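Long-range contacts in thiamine-binding periplasmic protein (Escherichia coli, PDB 2QRY), which binds thiamine, thiamine phosphate and thiamine diphosphate with high affinity in the periplasm as part of the ThiBPQ ABC transporter for thiamine import: residues P23-A34 / N52-G63; A79-L90 / Y244-T253. One frame throughout, in Å; residues are numbered along the deposited sequence.

Contact 1 (P23-A34 / N52-G63); sequences PVLTVYTYDSFA and NCELKLVALEDG. With TPS (thiamin phosphate), chain E.
Lys56 O is gripped from the neighbouring strand by two groups: Val27 N donates to it over 2.8 Å in an almost straight bond (178°), and Thr26 CA, 3.5 Å from the same oxygen, points its C-H at it. The ladder runs on in both directions, from Glu54 N on Pro23 O to Leu60 N on Thr29 O. Leu55 CD1 rests against both Leu25 CD1 and Val27 CG2, 3.7 Å from the latter, while Leu57 CD2 lies alongside Val27 CB at 3.6 Å. Helix 40-48 links these parallel strands in a beta-alpha-beta crossover, part of the periplasmic binding protein fold, and its Phe47 packs on Leu55. On the opposite face, Lys56 bends at chi3 (-66°), passing CE over Val24 CG1 at 3.6 Å before NZ forms a salt bridge with Glu54 OE1 whose hydrogen bond is weak. Further along that face Leu60 CD2 sits over the centre of the Tyr28 ring, 3.3 Å from the centroid, a CH-pi contact; the Tyr28 hydroxyl bonds to Glu73. Beyond the strands, Tyr30, whose hydroxyl binds Glu248 and Asn282, lays one ring face against thiamin phosphate, with CZ 3.8 Å from ligand C6, and Gly63 N donates to phosphate O2, an atom less surely placed.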
loop_
_atom_site.group_PDB
_atom_site.type_symbol
_atom_site.label_atom_id
_atom_site.label_comp_id
_atom_site.label_asym_id
_atom_site.label_seq_id
_atom_site.Cartn_x
_atom_site.Cartn_y
_atom_site.Cartn_z
ATOM N N PRO A 23 -28.418 5.096 8.269
ATOM C CA PRO A 23 -28.016 3.767 7.801
ATOM C C PRO A 23 -26.489 3.687 7.884
ATOM O O PRO A 23 -25.801 4.687 7.671
ATOM C CB PRO A 23 -28.530 3.737 6.366
ATOM C CG PRO A 23 -28.453 5.179 5.953
ATOM C CD PRO A 23 -28.992 5.891 7.169
ATOM N N VAL A 24 -25.960 2.508 8.195
ATOM C CA VAL A 24 -24.515 2.329 8.328
ATOM C C VAL A 24 -23.836 1.763 7.081
ATOM O O VAL A 24 -24.391 0.919 6.376
ATOM C CB VAL A 24 -24.184 1.390 9.507
ATOM C CG1 VAL A 24 -22.678 1.350 9.736
ATOM C CG2 VAL A 24 -24.903 1.849 10.759
ATOM N N LEU A 25 -22.628 2.243 6.812
ATOM C CA LEU A 25 -21.847 1.767 5.678
ATOM C C LEU A 25 -20.514 1.319 6.281
ATOM O O LEU A 25 -19.675 2.139 6.664
ATOM C CB LEU A 25 -21.653 2.894 4.656
ATOM C CG LEU A 25 -21.291 2.570 3.197
ATOM C CD1 LEU A 25 -19.801 2.427 3.030
ATOM C CD2 LEU A 25 -22.015 1.317 2.759
ATOM N N THR A 26 -20.342 0.008 6.389
ATOM C CA THR A 26 -19.142 -0.578 6.974
ATOM C C THR A 26 -18.010 -0.722 5.969
ATOM O O THR A 26 -18.153 -1.398 4.954
ATOM C CB THR A 26 -19.468 -1.957 7.582
ATOM O OG1 THR A 26 -20.440 -1.788 8.620
ATOM C CG2 THR A 26 -18.221 -2.606 8.168
ATOM N N VAL A 27 -16.880 -0.087 6.262
ATOM C CA VAL A 27 -15.731 -0.138 5.367
ATOM C C VAL A 27 -14.467 -0.741 5.998
ATOM O O VAL A 27 -13.825 -0.104 6.836
ATOM C CB VAL A 27 -15.377 1.278 4.853
ATOM C CG1 VAL A 27 -14.203 1.201 3.878
ATOM C CG2 VAL A 27 -16.600 1.916 4.187
ATOM N N TYR A 28 -14.116 -1.960 5.587
ATOM C CA TYR A 28 -12.909 -2.620 6.081
ATOM C C TYR A 28 -11.674 -1.929 5.494
ATOM O O TYR A 28 -11.632 -1.633 4.301
ATOM C CB TYR A 28 -12.874 -4.091 5.657
ATOM C CG TYR A 28 -13.751 -5.032 6.448
ATOM C CD1 TYR A 28 -14.558 -4.572 7.491
ATOM C CD2 TYR A 28 -13.761 -6.392 6.161
ATOM C CE1 TYR A 28 -15.350 -5.451 8.226
ATOM C CE2 TYR A 28 -14.543 -7.278 6.886
ATOM C CZ TYR A 28 -15.335 -6.804 7.916
ATOM O OH TYR A 28 -16.106 -7.688 8.633
ATOM N N THR A 29 -10.666 -1.687 6.325
ATOM C CA THR A 29 -9.441 -1.052 5.853
ATOM C C THR A 29 -8.287 -1.334 6.825
ATOM O O THR A 29 -8.488 -1.973 7.855
ATOM C CB THR A 29 -9.635 0.481 5.687
ATOM O OG1 THR A 29 -8.493 1.035 5.023
ATOM C CG2 THR A 29 -9.818 1.158 7.050
ATOM N N TYR A 30 -7.082 -0.873 6.488
ATOM C CA TYR A 30 -5.922 -1.086 7.346
ATOM C C TYR A 30 -5.783 0.032 8.380
ATOM O O TYR A 30 -6.417 1.085 8.243
ATOM C CB TYR A 30 -4.653 -1.238 6.495
ATOM C CG TYR A 30 -4.426 -0.166 5.448
ATOM C CD1 TYR A 30 -3.843 1.057 5.783
ATOM C CD2 TYR A 30 -4.738 -0.403 4.106
ATOM C CE1 TYR A 30 -3.561 2.020 4.798
ATOM C CE2 TYR A 30 -4.466 0.548 3.115
ATOM C CZ TYR A 30 -3.874 1.752 3.468
ATOM O OH TYR A 30 -3.559 2.668 2.488
ATOM N N ASP A 31 -4.956 -0.185 9.408
ATOM C CA ASP A 31 -4.822 0.798 10.483
ATOM C C ASP A 31 -4.291 2.185 10.176
ATOM O O ASP A 31 -4.787 3.160 10.741
ATOM C CB ASP A 31 -4.041 0.225 11.681
ATOM C CG ASP A 31 -2.685 -0.331 11.302
ATOM O OD1 ASP A 31 -1.996 0.261 10.445
ATOM O OD2 ASP A 31 -2.299 -1.366 11.886
ATOM N N SER A 32 -3.298 2.303 9.302
ATOM C CA SER A 32 -2.765 3.623 9.001
ATOM C C SER A 32 -3.774 4.486 8.232
ATOM O O SER A 32 -3.648 5.706 8.200
ATOM C CB SER A 32 -1.452 3.510 8.223
ATOM O OG SER A 32 -1.652 2.905 6.966
ATOM N N PHE A 33 -4.786 3.864 7.630
ATOM C CA PHE A 33 -5.782 4.640 6.893
ATOM C C PHE A 33 -6.795 5.246 7.860
ATOM O O PHE A 33 -7.058 6.448 7.817
ATOM C CB PHE A 33 -6.520 3.771 5.871
ATOM C CG PHE A 33 -7.396 4.556 4.930
ATOM C CD1 PHE A 33 -6.875 5.098 3.758
ATOM C CD2 PHE A 33 -8.735 4.775 5.223
ATOM C CE1 PHE A 33 -7.677 5.843 2.893
ATOM C CE2 PHE A 33 -9.548 5.520 4.363
ATOM C CZ PHE A 33 -9.019 6.054 3.196
ATOM N N ALA A 34 -7.353 4.416 8.736
ATOM C CA ALA A 34 -8.348 4.873 9.705
ATOM C C ALA A 34 -7.745 5.581 10.922
ATOM O O ALA A 34 -8.472 6.111 11.763
ATOM C CB ALA A 34 -9.198 3.696 10.166
ATOM N N ASN A 52 -26.053 11.517 3.808
ATOM C CA ASN A 52 -26.560 11.087 5.109
ATOM C C ASN A 52 -26.409 9.590 5.365
ATOM O O ASN A 52 -26.978 8.763 4.648
ATOM C CB ASN A 52 -28.034 11.471 5.250
ATOM C CG ASN A 52 -28.898 10.863 4.163
ATOM O OD1 ASN A 52 -28.779 11.214 2.985
ATOM N ND2 ASN A 52 -29.773 9.938 4.551
ATOM N N CYS A 53 -25.648 9.259 6.402
ATOM C CA CYS A 53 -25.402 7.874 6.795
ATOM C C CYS A 53 -24.251 7.868 7.785
ATOM O O CYS A 53 -23.612 8.893 8.004
ATOM C CB CYS A 53 -25.001 7.024 5.588
ATOM S SG CYS A 53 -23.290 7.281 5.067
ATOM N N GLU A 54 -23.986 6.714 8.381
ATOM C CA GLU A 54 -22.883 6.615 9.321
ATOM C C GLU A 54 -21.789 5.758 8.708
ATOM O O GLU A 54 -21.924 4.536 8.624
ATOM C CB GLU A 54 -23.334 6.004 10.650
ATOM C CG GLU A 54 -22.199 5.903 11.663
ATOM C CD GLU A 54 -22.649 5.405 13.025
ATOM O OE1 GLU A 54 -23.273 4.324 13.094
ATOM O OE2 GLU A 54 -22.367 6.094 14.031
ATOM N N LEU A 55 -20.718 6.408 8.260
ATOM C CA LEU A 55 -19.591 5.701 7.665
ATOM C C LEU A 55 -18.785 5.076 8.791
ATOM O O LEU A 55 -18.246 5.785 9.640
ATOM C CB LEU A 55 -18.696 6.661 6.883
ATOM C CG LEU A 55 -17.538 5.986 6.147
ATOM C CD1 LEU A 55 -18.087 5.182 4.978
ATOM C CD2 LEU A 55 -16.560 7.035 5.659
ATOM N N LYS A 56 -18.700 3.752 8.795
ATOM C CA LYS A 56 -17.967 3.055 9.840
ATOM C C LYS A 56 -16.692 2.421 9.292
ATOM O O LYS A 56 -16.726 1.345 8.696
ATOM C CB LYS A 56 -18.872 1.996 10.472
ATOM C CG LYS A 56 -18.534 1.675 11.909
ATOM C CD LYS A 56 -19.713 1.022 12.618
ATOM C CE LYS A 56 -20.894 1.987 12.754
ATOM N NZ LYS A 56 -22.031 1.388 13.520
ATOM N N LEU A 57 -15.572 3.111 9.491
ATOM C CA LEU A 57 -14.270 2.647 9.029
ATOM C C LEU A 57 -13.635 1.730 10.062
ATOM O O LEU A 57 -13.281 2.157 11.158
ATOM C CB LEU A 57 -13.358 3.840 8.762
ATOM C CG LEU A 57 -13.652 4.572 7.453
ATOM C CD1 LEU A 57 -12.954 5.934 7.439
ATOM C CD2 LEU A 57 -13.195 3.702 6.287
ATOM N N VAL A 58 -13.482 0.466 9.700
ATOM C CA VAL A 58 -12.917 -0.517 10.603
ATOM C C VAL A 58 -11.492 -0.907 10.231
ATOM O O VAL A 58 -11.273 -1.556 9.207
ATOM C CB VAL A 58 -13.782 -1.802 10.611
ATOM C CG1 VAL A 58 -13.287 -2.754 11.675
ATOM C CG2 VAL A 58 -15.244 -1.450 10.842
ATOM N N ALA A 59 -10.527 -0.501 11.053
ATOM C CA ALA A 59 -9.131 -0.862 10.822
ATOM C C ALA A 59 -9.066 -2.324 11.258
ATOM O O ALA A 59 -8.765 -2.630 12.413
ATOM C CB ALA A 59 -8.217 -0.012 11.679
ATOM N N LEU A 60 -9.338 -3.217 10.316
ATOM C CA LEU A 60 -9.402 -4.648 10.585
ATOM C C LEU A 60 -8.164 -5.510 10.340
ATOM O O LEU A 60 -7.836 -6.395 11.136
ATOM C CB LEU A 60 -10.562 -5.228 9.779
ATOM C CG LEU A 60 -11.390 -6.251 10.537
ATOM C CD1 LEU A 60 -11.866 -5.623 11.843
ATOM C CD2 LEU A 60 -12.561 -6.705 9.685
ATOM N N GLU A 61 -7.494 -5.278 9.224
ATOM C CA GLU A 61 -6.325 -6.068 8.881
ATOM C C GLU A 61 -5.400 -5.233 8.024
ATOM O O GLU A 61 -5.732 -4.114 7.622
ATOM C CB GLU A 61 -6.733 -7.294 8.050
ATOM C CG GLU A 61 -7.695 -8.273 8.702
ATOM C CD GLU A 61 -6.997 -9.259 9.618
ATOM O OE1 GLU A 61 -5.752 -9.346 9.575
ATOM O OE2 GLU A 61 -7.701 -9.960 10.372
ATOM N N ASP A 62 -4.238 -5.800 7.745
ATOM C CA ASP A 62 -3.277 -5.169 6.880
ATOM C C ASP A 62 -3.736 -5.509 5.454
ATOM O O ASP A 62 -4.571 -6.396 5.260
ATOM C CB ASP A 62 -1.882 -5.714 7.181
ATOM C CG ASP A 62 -1.302 -5.122 8.451
ATOM O OD1 ASP A 62 -1.215 -3.877 8.523
ATOM O OD2 ASP A 62 -0.944 -5.884 9.378
ATOM N N GLY A 63 -3.202 -4.787 4.474
ATOM C CA GLY A 63 -3.566 -4.982 3.082
ATOM C C GLY A 63 -3.883 -6.376 2.571
ATOM O O GLY A 63 -5.017 -6.651 2.182
HETATM C CM2 TPS E . 4.945 8.239 6.718
HETATM N N3 TPS E . 1.203 3.768 3.682
HETATM C C2 TPS E . 1.753 3.345 4.803
HETATM S S1 TPS E . 1.257 1.698 4.922
HETATM C C5 TPS E . 0.310 1.624 3.429
HETATM C C4 TPS E . 0.447 2.906 2.944
HETATM C CM4 TPS E . -0.219 3.317 1.635
HETATM C C6 TPS E . -0.396 0.396 2.945
HETATM C C7 TPS E . -0.144 -0.561 4.110
HETATM O O7 TPS E . -0.667 -1.869 3.915
HETATM N N1A TPS E . 4.488 6.909 4.699
HETATM C C2A TPS E . 4.014 7.454 5.823
HETATM N N3A TPS E . 2.735 7.314 6.167
HETATM C C4A TPS E . 1.871 6.618 5.396
HETATM N N4A TPS E . 0.549 6.486 5.781
HETATM C C5A TPS E . 2.343 6.019 4.185
HETATM C C6A TPS E . 3.701 6.201 3.874
HETATM C C7A TPS E . 1.435 5.199 3.236
HETATM P P1 TPS E . -0.305 -2.707 5.249
HETATM O O1 TPS E . 1.226 -2.636 5.505
HETATM O O2 TPS E . -0.811 -4.203 5.145
HETATM O O3 TPS E . -1.021 -2.042 6.445
HETATM O O HOH W 1 0.208 -1.655 9.936
#

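Contact 2 (A79-L90 / Y244-T253). With TPS (thiamin phosphate), chain E.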
loop_
_atom_site.group_PDB
_atom_site.type_symbol
_atom_site.label_atom_id
_atom_site.label_comp_id
_atom_site.label_asym_id
_atom_site.label_seq_id
_atom_site.Cartn_x
_atom_site.Cartn_y
_atom_site.Cartn_z
ATOM N N ALA A 79 -18.912 -6.357 6.146
ATOM C CA ALA A 79 -18.375 -5.275 5.332
ATOM C C ALA A 79 -19.199 -4.993 4.078
ATOM O O ALA A 79 -19.722 -5.904 3.438
ATOM C CB ALA A 79 -16.941 -5.583 4.938
ATOM N N ASP A 80 -19.297 -3.713 3.742
ATOM C CA ASP A 80 -20.008 -3.252 2.554
ATOM C C ASP A 80 -18.937 -2.915 1.519
ATOM O O ASP A 80 -19.127 -3.092 0.317
ATOM C CB ASP A 80 -20.824 -1.996 2.875
ATOM C CG ASP A 80 -21.935 -2.257 3.880
ATOM O OD1 ASP A 80 -22.807 -3.106 3.588
ATOM O OD2 ASP A 80 -21.943 -1.613 4.950
ATOM N N VAL A 81 -17.801 -2.432 2.007
ATOM C CA VAL A 81 -16.683 -2.068 1.146
ATOM C C VAL A 81 -15.350 -2.448 1.793
ATOM O O VAL A 81 -15.186 -2.336 3.008
ATOM C CB VAL A 81 -16.642 -0.536 0.877
ATOM C CG1 VAL A 81 -15.468 -0.198 -0.025
ATOM C CG2 VAL A 81 -17.934 -0.075 0.245
ATOM N N VAL A 82 -14.407 -2.911 0.980
ATOM C CA VAL A 82 -13.076 -3.240 1.471
ATOM C C VAL A 82 -12.135 -2.214 0.855
ATOM O O VAL A 82 -11.912 -2.233 -0.355
ATOM C CB VAL A 82 -12.616 -4.645 1.034
ATOM C CG1 VAL A 82 -11.154 -4.843 1.412
ATOM C CG2 VAL A 82 -13.486 -5.711 1.694
ATOM N N LEU A 83 -11.602 -1.317 1.679
ATOM C CA LEU A 83 -10.686 -0.282 1.202
ATOM C C LEU A 83 -9.244 -0.590 1.627
ATOM O O LEU A 83 -8.956 -0.724 2.810
ATOM C CB LEU A 83 -11.114 1.078 1.752
ATOM C CG LEU A 83 -10.325 2.324 1.329
ATOM C CD1 LEU A 83 -11.259 3.541 1.317
ATOM C CD2 LEU A 83 -9.137 2.541 2.261
ATOM N N GLY A 84 -8.339 -0.711 0.665
ATOM C CA GLY A 84 -6.970 -0.998 1.033
ATOM C C GLY A 84 -6.330 -2.193 0.354
ATOM O O GLY A 84 -5.265 -2.623 0.768
ATOM N N LEU A 85 -6.975 -2.763 -0.655
ATOM C CA LEU A 85 -6.357 -3.869 -1.377
ATOM C C LEU A 85 -5.547 -3.118 -2.414
ATOM O O LEU A 85 -5.540 -1.898 -2.401
ATOM C CB LEU A 85 -7.401 -4.730 -2.078
ATOM C CG LEU A 85 -8.420 -5.480 -1.228
ATOM C CD1 LEU A 85 -9.336 -6.285 -2.144
ATOM C CD2 LEU A 85 -7.706 -6.404 -0.255
ATOM N N ASP A 86 -4.843 -3.809 -3.299
ATOM C CA ASP A 86 -4.106 -3.075 -4.320
ATOM C C ASP A 86 -3.990 -3.843 -5.625
ATOM O O ASP A 86 -4.514 -4.948 -5.758
ATOM C CB ASP A 86 -2.724 -2.627 -3.810
ATOM C CG ASP A 86 -1.704 -3.751 -3.755
ATOM O OD1 ASP A 86 -1.996 -4.873 -4.230
ATOM O OD2 ASP A 86 -0.590 -3.497 -3.235
ATOM N N ASN A 87 -3.313 -3.231 -6.589
ATOM C CA ASN A 87 -3.138 -3.800 -7.918
ATOM C C ASN A 87 -2.620 -5.236 -7.959
ATOM O O ASN A 87 -2.952 -5.984 -8.873
ATOM C CB ASN A 87 -2.216 -2.892 -8.741
ATOM C CG ASN A 87 -0.853 -2.727 -8.106
ATOM O OD1 ASN A 87 -0.742 -2.359 -6.938
ATOM N ND2 ASN A 87 0.193 -2.997 -8.872
ATOM N N ASN A 88 -1.818 -5.626 -6.978
ATOM C CA ASN A 88 -1.267 -6.977 -6.952
ATOM C C ASN A 88 -2.246 -8.042 -6.474
ATOM O O ASN A 88 -1.979 -9.237 -6.610
ATOM C CB ASN A 88 -0.017 -7.025 -6.066
ATOM C CG ASN A 88 1.088 -6.120 -6.567
ATOM O OD1 ASN A 88 1.437 -6.139 -7.751
ATOM N ND2 ASN A 88 1.656 -5.329 -5.667
ATOM N N LEU A 89 -3.378 -7.627 -5.922
ATOM C CA LEU A 89 -4.346 -8.587 -5.408
ATOM C C LEU A 89 -5.626 -8.668 -6.225
ATOM O O LEU A 89 -6.513 -9.450 -5.893
ATOM C CB LEU A 89 -4.711 -8.235 -3.968
ATOM C CG LEU A 89 -3.613 -8.222 -2.904
ATOM C CD1 LEU A 89 -4.150 -7.557 -1.641
ATOM C CD2 LEU A 89 -3.155 -9.653 -2.618
ATOM N N LEU A 90 -5.727 -7.863 -7.284
ATOM C CA LEU A 90 -6.931 -7.835 -8.122
ATOM C C LEU A 90 -7.443 -9.197 -8.592
ATOM O O LEU A 90 -8.603 -9.537 -8.373
ATOM C CB LEU A 90 -6.709 -6.951 -9.348
ATOM C CG LEU A 90 -6.399 -5.470 -9.124
ATOM C CD1 LEU A 90 -6.305 -4.775 -10.485
ATOM C CD2 LEU A 90 -7.481 -4.827 -8.270
ATOM N N TYR A 244 8.740 -0.664 -7.777
ATOM C CA TYR A 244 7.471 -1.339 -8.005
ATOM C C TYR A 244 6.299 -0.421 -7.698
ATOM O O TYR A 244 6.275 0.255 -6.672
ATOM C CB TYR A 244 7.387 -2.612 -7.156
ATOM C CG TYR A 244 6.370 -3.604 -7.671
ATOM C CD1 TYR A 244 5.000 -3.363 -7.538
ATOM C CD2 TYR A 244 6.774 -4.776 -8.322
ATOM C CE1 TYR A 244 4.051 -4.267 -8.040
ATOM C CE2 TYR A 244 5.839 -5.683 -8.825
ATOM C CZ TYR A 244 4.480 -5.422 -8.680
ATOM O OH TYR A 244 3.550 -6.313 -9.164
ATOM N N LEU A 245 5.322 -0.414 -8.598
ATOM C CA LEU A 245 4.154 0.442 -8.460
ATOM C C LEU A 245 2.997 -0.175 -7.706
ATOM O O LEU A 245 2.656 -1.346 -7.909
ATOM C CB LEU A 245 3.654 0.869 -9.843
ATOM C CG LEU A 245 2.273 1.536 -9.913
ATOM C CD1 LEU A 245 2.313 2.927 -9.296
ATOM C CD2 LEU A 245 1.845 1.628 -11.375
ATOM N N GLN A 246 2.389 0.625 -6.836
ATOM C CA GLN A 246 1.226 0.180 -6.092
ATOM C C GLN A 246 0.069 1.136 -6.346
ATOM O O GLN A 246 0.223 2.357 -6.274
ATOM C CB GLN A 246 1.478 0.127 -4.578
ATOM C CG GLN A 246 0.234 -0.340 -3.816
ATOM C CD GLN A 246 0.332 -0.187 -2.307
ATOM O OE1 GLN A 246 0.543 0.914 -1.789
ATOM N NE2 GLN A 246 0.163 -1.294 -1.592
ATOM N N VAL A 247 -1.087 0.566 -6.653
ATOM C CA VAL A 247 -2.292 1.339 -6.858
ATOM C C VAL A 247 -3.266 0.709 -5.884
ATOM O O VAL A 247 -3.683 -0.429 -6.071
ATOM C CB VAL A 247 -2.856 1.193 -8.291
ATOM C CG1 VAL A 247 -4.161 1.954 -8.403
ATOM C CG2 VAL A 247 -1.849 1.709 -9.313
ATOM N N GLU A 248 -3.610 1.434 -4.826
ATOM C CA GLU A 248 -4.544 0.901 -3.843
ATOM C C GLU A 248 -5.949 1.026 -4.398
ATOM O O GLU A 248 -6.251 1.969 -5.123
ATOM C CB GLU A 248 -4.426 1.662 -2.522
ATOM C CG GLU A 248 -3.020 1.705 -1.974
ATOM C CD GLU A 248 -2.985 2.110 -0.520
ATOM O OE1 GLU A 248 -3.027 1.207 0.351
ATOM O OE2 GLU A 248 -2.932 3.330 -0.249
ATOM N N VAL A 249 -6.810 0.086 -4.042
ATOM C CA VAL A 249 -8.171 0.091 -4.549
ATOM C C VAL A 249 -9.212 -0.249 -3.499
ATOM O O VAL A 249 -8.897 -0.680 -2.392
ATOM C CB VAL A 249 -8.321 -0.931 -5.695
ATOM C CG1 VAL A 249 -7.301 -0.644 -6.783
ATOM C CG2 VAL A 249 -8.123 -2.334 -5.160
ATOM N N ALA A 250 -10.466 -0.044 -3.875
ATOM C CA ALA A 250 -11.600 -0.346 -3.024
ATOM C C ALA A 250 -12.684 -0.964 -3.915
ATOM O O ALA A 250 -12.712 -0.725 -5.128
ATOM C CB ALA A 250 -12.111 0.915 -2.365
ATOM N N ALA A 251 -13.555 -1.769 -3.316
ATOM C CA ALA A 251 -14.638 -2.400 -4.053
ATOM C C ALA A 251 -15.782 -2.726 -3.100
ATOM O O ALA A 251 -15.569 -2.905 -1.895
ATOM C CB ALA A 251 -14.145 -3.665 -4.723
ATOM N N ARG A 252 -16.996 -2.792 -3.638
ATOM C CA ARG A 252 -18.160 -3.102 -2.824
ATOM C C ARG A 252 -18.371 -4.612 -2.862
ATOM O O ARG A 252 -18.078 -5.261 -3.866
ATOM C CB ARG A 252 -19.393 -2.364 -3.353
ATOM C CG ARG A 252 -20.004 -2.913 -4.641
ATOM C CD ARG A 252 -21.088 -1.958 -5.152
ATOM N NE ARG A 252 -22.174 -2.623 -5.878
ATOM C CZ ARG A 252 -22.976 -3.550 -5.351
ATOM N NH1 ARG A 252 -22.819 -3.941 -4.089
ATOM N NH2 ARG A 252 -23.948 -4.080 -6.082
ATOM N N THR A 253 -18.870 -5.169 -1.766
ATOM C CA THR A 253 -19.092 -6.605 -1.693
ATOM C C THR A 253 -20.394 -7.001 -2.363
ATOM O O THR A 253 -21.342 -6.219 -2.412
ATOM C CB THR A 253 -19.114 -7.081 -0.231
ATOM O OG1 THR A 253 -20.131 -6.374 0.495
ATOM C CG2 THR A 253 -17.752 -6.823 0.422
HETATM C CM2 TPS E . 4.945 8.239 6.718
HETATM N N3 TPS E . 1.203 3.768 3.682
HETATM C C2 TPS E . 1.753 3.345 4.803
HETATM S S1 TPS E . 1.257 1.698 4.922
HETATM C C5 TPS E . 0.310 1.624 3.429
HETATM C C4 TPS E . 0.447 2.906 2.944
HETATM C CM4 TPS E . -0.219 3.317 1.635
HETATM C C6 TPS E . -0.396 0.396 2.945
HETATM C C7 TPS E . -0.144 -0.561 4.110
HETATM O O7 TPS E . -0.667 -1.869 3.915
HETATM N N1A TPS E . 4.488 6.909 4.699
HETATM C C2A TPS E . 4.014 7.454 5.823
HETATM N N3A TPS E . 2.735 7.314 6.167
HETATM C C4A TPS E . 1.871 6.618 5.396
HETATM N N4A TPS E . 0.549 6.486 5.781
HETATM C C5A TPS E . 2.343 6.019 4.185
HETATM C C6A TPS E . 3.701 6.201 3.874
HETATM C C7A TPS E . 1.435 5.199 3.236
HETATM P P1 TPS E . -0.305 -2.707 5.249
HETATM O O1 TPS E . 1.226 -2.636 5.505
HETATM O O2 TPS E . -0.811 -4.203 5.145
HETATM O O3 TPS E . -1.021 -2.042 6.445
HETATM O O HOH W 2 -2.803 -1.524 0.345
#
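Val249 O receives two backbone N-H groups from the other strand, Gly84 N at 3.1 Å and, by a weak bond, Leu85 N: a G1 beta bulge in an antiparallel pair within the central sheet of this periplasmic binding protein. Val249 N returns a bond to Leu85 O, and Val249 CG2 lies against both Leu85 CB and Leu90 CD2. Past the bulge Asn87 N still bonds to Val247 O, and side chains add further bonds to the pairing. Asn87 holds CG between its backbone N and carbonyl carbon (chi1 60°), which turns the amide back onto the facing strand: OD1 accepts from Val247 N at 3.0 Å, well above the amide plane, and ND2 donates to Leu245 O at 3.1 Å. Asp86 divides its carboxylate. OD1 takes the N-H of Asn88 in an Asx turn, whereas OD2 offers its anti lone pair to Gln246 NE2 at 2.8 Å. That acceptor lies in the amide plane of Gln246, although the carboxylate and amide planes stand 70° apart; OE1 bonds to Tyr218 of the thiamine site. Asn88 OD1 comes to the edge of the Tyr244 ring, near its plane, and accepts from Tyr244 OH in a very short bond (2.5 Å as modelled), the amide and ring planes 58° apart; Phe308 N also bonds to this hydroxyl. Glu248 extends into the ligand pocket. One water donates to Gly84 O and to Glu248 OE1, 2.7 Å from each, OE1 being bonded also to Tyr30, while Glu248 OE2 lies 3.3 Å from the methyl carbon CM4 of thiamin phosphate.

Overall arrangement
Along the chain both segments of contact 1 precede those of contact 2, and the contact centres lie 13 Å apart in one mixed sheet. Strand 24-29 pairs in parallel with 54-59 on one side and with 81-86 on the other; strand 81-86 then pairs antiparallel with 243-252, giving the order 54-59, 24-29, 81-86, 243-252. Tyr28 O and Leu83 N, 2.6 Å apart, probably bond across the seam. Contact 2 lies deeper, its centre about 9 Å from that of the chain against about 16 Å for contact 1. Tyr30 and Glu248, one from each contact, meet beside the methyl group of the ligand's thiazolium ring, so strands of one sheet deliver pocket residues from two distant parts of the sequence to the same ligand.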